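Local coordinates for metal cation efflux system protein CzcD (Cupriavidus metallidurans, PDB 6VD9), which transports zinc and mediates low-level metal resistance, probably by moving cations from the cytoplasm into the periplasm, and also regulates the Czc system, at residues P16-F21 with M50-E55; H22-W27 with A34-H39. One frame throughout, in Å; residues are numbered along the deposited sequence. Where two conformers were deposited one is given.

Interaction 1. Residues P16-F21 with M50-E55; sequences PGVKSF and MEVLPE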
loop_
_atom_site.group_PDB
_atom_site.type_symbol
_atom_site.label_atom_id
_atom_site.label_comp_id
_atom_site.label_asym_id
_atom_site.label_seq_id
_atom_site.Cartn_x
_atom_site.Cartn_y
_atom_site.Cartn_z
ATOM N N PRO A 16 -0.157 -13.583 10.808
ATOM C CA PRO A 16 1.112 -14.263 10.535
ATOM C C PRO A 16 1.922 -13.532 9.461
ATOM O O PRO A 16 1.322 -13.099 8.471
ATOM C CB PRO A 16 0.648 -15.655 10.050
ATOM C CG PRO A 16 -0.592 -15.858 10.834
ATOM C CD PRO A 16 -1.292 -14.518 10.706
ATOM N N GLY A 17 3.220 -13.366 9.691
ATOM C CA GLY A 17 4.157 -12.770 8.707
ATOM C C GLY A 17 4.312 -11.273 8.882
ATOM O O GLY A 17 5.072 -10.681 8.102
ATOM N N VAL A 18 3.588 -10.668 9.843
ATOM C CA VAL A 18 3.725 -9.229 10.229
ATOM C C VAL A 18 4.699 -9.118 11.397
ATOM O O VAL A 18 4.376 -9.676 12.467
ATOM C CB VAL A 18 2.392 -8.593 10.639
ATOM C CG1 VAL A 18 2.624 -7.202 11.178
ATOM C CG2 VAL A 18 1.376 -8.574 9.501
ATOM N N LYS A 19 5.820 -8.436 11.181
ATOM C CA LYS A 19 6.868 -8.172 12.189
ATOM C C LYS A 19 6.505 -6.876 12.953
ATOM O O LYS A 19 6.583 -6.845 14.200
ATOM C CB LYS A 19 8.233 -8.240 11.472
ATOM C CG LYS A 19 9.458 -7.943 12.326
ATOM C CD LYS A 19 10.758 -7.618 11.529
ATOM C CE LYS A 19 11.974 -7.433 12.409
ATOM N NZ LYS A 19 13.212 -7.099 11.645
ATOM N N SER A 20 6.109 -5.800 12.250
ATOM C CA SER A 20 5.795 -4.498 12.872
ATOM C C SER A 20 5.005 -3.657 11.863
ATOM O O SER A 20 4.932 -4.041 10.701
ATOM C CB SER A 20 7.047 -3.798 13.328
ATOM O OG SER A 20 7.871 -3.425 12.228
ATOM N N PHE A 21 4.519 -2.511 12.260
ATOM C CA PHE A 21 3.876 -1.581 11.308
ATOM C C PHE A 21 4.126 -0.161 11.762
ATOM O O PHE A 21 4.424 0.062 12.936
ATOM C CB PHE A 21 2.391 -1.925 11.206
ATOM C CG PHE A 21 1.589 -1.482 12.399
ATOM C CD1 PHE A 21 0.961 -0.275 12.383
ATOM C CD2 PHE A 21 1.362 -2.334 13.476
ATOM C CE1 PHE A 21 0.269 0.160 13.505
ATOM C CE2 PHE A 21 0.616 -1.917 14.566
ATOM C CZ PHE A 21 0.053 -0.690 14.558
ATOM N N MET A 50 1.532 -12.417 -1.527
ATOM C CA MET A 50 0.838 -13.724 -1.594
ATOM C C MET A 50 0.376 -14.164 -0.197
ATOM O O MET A 50 -0.690 -14.835 -0.105
ATOM C CB MET A 50 1.790 -14.830 -2.090
ATOM C CG MET A 50 2.357 -14.640 -3.443
ATOM S SD MET A 50 1.028 -14.856 -4.656
ATOM C CE MET A 50 0.827 -13.132 -5.082
ATOM N N GLU A 51 1.191 -13.901 0.832
ATOM C CA GLU A 51 1.152 -14.645 2.116
ATOM C C GLU A 51 0.648 -13.819 3.309
ATOM O O GLU A 51 0.469 -14.428 4.406
ATOM C CB GLU A 51 2.541 -15.216 2.369
ATOM C CG GLU A 51 3.015 -16.170 1.275
ATOM C CD GLU A 51 4.229 -17.011 1.636
ATOM O OE1 GLU A 51 5.334 -16.502 1.555
ATOM O OE2 GLU A 51 4.051 -18.238 1.980
ATOM N N VAL A 52 0.497 -12.495 3.147
ATOM C CA VAL A 52 0.057 -11.560 4.206
ATOM C C VAL A 52 -1.070 -10.675 3.659
ATOM O O VAL A 52 -2.043 -10.479 4.387
ATOM C CB VAL A 52 1.240 -10.737 4.732
ATOM C CG1 VAL A 52 0.781 -9.847 5.856
ATOM C CG2 VAL A 52 2.361 -11.647 5.243
ATOM N N LEU A 53 -0.922 -10.092 2.459
ATOM C CA LEU A 53 -1.921 -9.082 1.975
ATOM C C LEU A 53 -3.345 -9.646 1.985
ATOM O O LEU A 53 -4.274 -8.979 2.429
ATOM C CB LEU A 53 -1.501 -8.565 0.606
ATOM C CG LEU A 53 -2.412 -7.509 -0.025
ATOM C CD1 LEU A 53 -2.567 -6.309 0.898
ATOM C CD2 LEU A 53 -1.843 -7.053 -1.325
ATOM N N PRO A 54 -3.597 -10.868 1.475
ATOM C CA PRO A 54 -4.966 -11.378 1.432
ATOM C C PRO A 54 -5.555 -11.543 2.836
ATOM O O PRO A 54 -6.730 -11.220 3.022
ATOM C CB PRO A 54 -4.846 -12.740 0.717
ATOM C CG PRO A 54 -3.516 -12.700 0.025
ATOM C CD PRO A 54 -2.633 -11.779 0.853
ATOM N N GLU A 55 -4.728 -11.970 3.805
ATOM C CA GLU A 55 -5.153 -12.135 5.220
ATOM C C GLU A 55 -5.462 -10.775 5.845
ATOM O O GLU A 55 -6.466 -10.667 6.553
ATOM C CB GLU A 55 -4.094 -12.874 6.033
ATOM C CG GLU A 55 -3.918 -14.307 5.567
ATOM C CD GLU A 55 -3.087 -14.625 4.330
ATOM O OE1 GLU A 55 -2.585 -13.697 3.622
ATOM O OE2 GLU A 55 -2.950 -15.865 4.046
HETATM O O HOH W 1 -0.715 -14.179 6.890
#

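Interaction 2. Residues H22-W27 with A34-H39; sequences HDLHIW and ASLTVH. With NI (nickel (II) ion), chain E.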
loop_
_atom_site.group_PDB
_atom_site.type_symbol
_atom_site.label_atom_id
_atom_site.label_comp_id
_atom_site.label_asym_id
_atom_site.label_seq_id
_atom_site.Cartn_x
_atom_site.Cartn_y
_atom_site.Cartn_z
ATOM N N HIS A 22 3.938 0.796 10.880
ATOM C CA HIS A 22 3.998 2.226 11.268
ATOM C C HIS A 22 3.104 2.969 10.300
ATOM O O HIS A 22 2.657 2.345 9.291
ATOM C CB HIS A 22 5.446 2.721 11.256
ATOM C CG HIS A 22 6.151 2.481 9.971
ATOM N ND1 HIS A 22 6.819 1.272 9.688
ATOM C CD2 HIS A 22 6.344 3.277 8.903
ATOM C CE1 HIS A 22 7.353 1.359 8.487
ATOM N NE2 HIS A 22 7.088 2.558 7.994
ATOM N N ASP A 23 2.920 4.257 10.559
ATOM C CA ASP A 23 2.168 5.190 9.670
ATOM C C ASP A 23 0.774 4.594 9.369
ATOM O O ASP A 23 0.345 4.643 8.186
ATOM C CB ASP A 23 2.924 5.471 8.362
ATOM C CG ASP A 23 4.319 6.086 8.487
ATOM O OD1 ASP A 23 4.761 6.294 9.591
ATOM O OD2 ASP A 23 4.965 6.299 7.442
ATOM N N LEU A 24 0.097 4.039 10.378
ATOM C CA LEU A 24 -1.308 3.596 10.258
ATOM C C LEU A 24 -2.163 4.853 10.261
ATOM O O LEU A 24 -2.049 5.646 11.244
ATOM C CB LEU A 24 -1.696 2.658 11.410
ATOM C CG LEU A 24 -3.148 2.232 11.485
ATOM C CD1 LEU A 24 -3.563 1.429 10.222
ATOM C CD2 LEU A 24 -3.360 1.353 12.704
ATOM N N HIS A 25 -2.941 5.050 9.225
ATOM C CA HIS A 25 -3.940 6.150 9.151
ATOM C C HIS A 25 -5.314 5.590 8.813
ATOM O O HIS A 25 -5.446 4.767 7.894
ATOM C CB HIS A 25 -3.523 7.237 8.162
ATOM C CG HIS A 25 -2.160 7.784 8.389
ATOM N ND1 HIS A 25 -1.901 8.795 9.301
ATOM C CD2 HIS A 25 -0.990 7.535 7.760
ATOM C CE1 HIS A 25 -0.619 9.095 9.258
ATOM N NE2 HIS A 25 -0.050 8.365 8.308
ATOM N N ILE A 26 -6.320 6.015 9.569
ATOM C CA ILE A 26 -7.704 5.514 9.374
ATOM C C ILE A 26 -8.588 6.754 9.493
ATOM O O ILE A 26 -8.492 7.486 10.511
ATOM C CB ILE A 26 -8.112 4.388 10.350
ATOM C CG1 ILE A 26 -7.157 3.196 10.404
ATOM C CG2 ILE A 26 -9.514 3.901 10.009
ATOM C CD1 ILE A 26 -7.607 2.131 11.392
ATOM N N TRP A 27 -9.265 7.072 8.408
ATOM C CA TRP A 27 -10.055 8.316 8.304
ATOM C C TRP A 27 -11.333 8.019 7.529
ATOM O O TRP A 27 -11.382 6.982 6.862
ATOM C CB TRP A 27 -9.222 9.413 7.655
ATOM C CG TRP A 27 -9.008 9.338 6.177
ATOM C CD1 TRP A 27 -9.637 10.098 5.232
ATOM C CD2 TRP A 27 -8.036 8.541 5.467
ATOM N NE1 TRP A 27 -9.145 9.820 3.982
ATOM C CE2 TRP A 27 -8.162 8.867 4.095
ATOM C CE3 TRP A 27 -7.083 7.581 5.846
ATOM C CZ2 TRP A 27 -7.373 8.276 3.108
ATOM C CZ3 TRP A 27 -6.295 7.003 4.872
ATOM C CH2 TRP A 27 -6.437 7.349 3.522
ATOM N N ALA A 34 -14.831 4.012 5.960
ATOM C CA ALA A 34 -13.449 4.032 6.493
ATOM C C ALA A 34 -12.444 3.848 5.348
ATOM O O ALA A 34 -12.709 3.053 4.426
ATOM C CB ALA A 34 -13.305 2.951 7.527
ATOM N N SER A 35 -11.366 4.634 5.360
ATOM C CA SER A 35 -10.182 4.449 4.490
ATOM C C SER A 35 -8.994 4.162 5.409
ATOM O O SER A 35 -8.920 4.770 6.466
ATOM C CB SER A 35 -9.961 5.649 3.625
ATOM O OG SER A 35 -8.880 5.473 2.738
ATOM N N LEU A 36 -8.086 3.274 5.006
ATOM C CA LEU A 36 -6.940 2.893 5.871
ATOM C C LEU A 36 -5.695 2.879 5.003
ATOM O O LEU A 36 -5.756 2.313 3.908
ATOM C CB LEU A 36 -7.180 1.513 6.477
ATOM C CG LEU A 36 -6.062 0.959 7.369
ATOM C CD1 LEU A 36 -6.602 0.009 8.424
ATOM C CD2 LEU A 36 -5.013 0.239 6.544
ATOM N N THR A 37 -4.597 3.432 5.510
ATOM C CA THR A 37 -3.275 3.164 4.892
ATOM C C THR A 37 -2.382 2.689 6.025
ATOM O O THR A 37 -2.565 3.166 7.166
ATOM C CB THR A 37 -2.697 4.366 4.138
ATOM O OG1 THR A 37 -2.487 5.399 5.089
ATOM C CG2 THR A 37 -3.634 4.892 3.066
ATOM N N VAL A 38 -1.412 1.859 5.682
ATOM C CA VAL A 38 -0.448 1.380 6.693
ATOM C C VAL A 38 0.806 0.891 5.987
ATOM O O VAL A 38 0.721 0.458 4.835
ATOM C CB VAL A 38 -1.078 0.341 7.638
ATOM C CG1 VAL A 38 -1.425 -0.969 6.948
ATOM C CG2 VAL A 38 -0.211 0.122 8.869
ATOM N N HIS A 39 1.948 1.066 6.650
ATOM C CA HIS A 39 3.246 0.476 6.237
ATOM C C HIS A 39 3.577 -0.739 7.117
ATOM O O HIS A 39 3.748 -0.580 8.331
ATOM C CB HIS A 39 4.357 1.516 6.213
ATOM C CG HIS A 39 4.141 2.594 5.208
ATOM N ND1 HIS A 39 5.173 3.086 4.440
ATOM C CD2 HIS A 39 3.051 3.325 4.878
ATOM C CE1 HIS A 39 4.715 4.057 3.670
ATOM N NE2 HIS A 39 3.427 4.212 3.907
HETATM NI NI NI E . 7.464 3.120 5.773
HETATM O O HOH W 2 0.076 5.266 5.797
HETATM O O HOH W 3 7.157 5.522 6.373
HETATM O O HOH W 4 8.225 3.604 4.107
HETATM O O HOH W 5 9.635 3.087 6.389
#

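Interaction 1. Residues P16-F21 with M50-E55
A single water joins two carbonyl oxygens that could not bond to each other, Pro16 O and Glu51 O. The water donates to Pro16 O at 2.8 Å and to Glu51 O at 2.8 Å, and spans the 4.4 Å between Pro16 O and Glu51 O. Beside this bridge, Val52 supplies the apolar half of the contact. Its two methyls divide the work: CG2, set beside its own backbone N, reaches Pro16 O at 3.7 Å and lies near the Gly17 carbonyl, while CG1, anti to that N (chi1 -177°), meets Val18 CG2 at 3.9 Å. The two valine side chains cross at about a right angle, and one methyl of each makes the contact. Gly17, turning with a positive phi of 92°, puts its CA 6.2 Å from Val52 CA just before strand 18-28 begins. Val52 itself is buried in the break between helix 48-51 and helix 53-64, at the N-cap position of the second, and its side chain also packs on Val46 and on Phe73 of strand 68-74. The contact thus couples a small apolar contact to a water-mediated link between backbones, tying the helix break to the strand's entry without any charged pair across the segments.

Interaction 2. Residues H22-W27 with A34-H39
The His22 ring lies with one face over His39 CB, a CH-pi contact of 3.7 Å from that carbon to the ring centroid, and the two imidazole planes are inclined by 44°. A chi1 of 54° places the His22 ring between its backbone N and carbonyl carbon, and NE2 binds the nickel at 2.3 Å. His39 belongs to the site too: its ND1 lies at a long 2.7 Å from the nickel and is hydrogen-bonded to Glu74, which also binds the metal. Of three waters on the nickel, one donates to Asp23 OD2. At the other end of this beta hairpin, Trp27 lays its six-membered ring over Ser35 CB, 3.7 Å from the ring centroid, while Thr37 CG2 meets the indole edge. On the opposite face of the sheet, Ile26 and Leu36 lie alongside each other, their CD1 atoms 3.8 Å apart. Leu24 CD1 touches Val38 CB at 3.7 Å. Six backbone hydrogen bonds join the antiparallel strands; a beta bulge between His22 and His25 shifts the register by one. Helix 5-13 packs on Leu24 and Ile26, strand 68-74 pairs with 34-39 along its other edge, and a second subunit contributes its Trp27, beside this Trp27, and its Thr70, hydrogen-bonded to His39 NE2.

From the N terminus, helix 5-13 leads towards strand 18-28, which enters both contacts: residues 16-21, the end of the preceding loop and the first residues of the strand, serve interaction 1, and residues 22-27 serve interaction 2. The chain turns back as strand 34-42, so interaction 2 closes a short beta hairpin. At helix 48-51 interaction 1 closes the longer loop, within which the pairing of 22-27 with 34-39 falls. The contacts nest without crossing and meet where Phe21 packs on Val38 and His39. In this C-terminal domain, of the zinc-transporter dimerisation family and predicted to be cytoplasmic, interaction 2 pairs two of the sheet's three strands and interaction 1 joins the start of strand 18-28 to the break between helices 48-51 and 53-64.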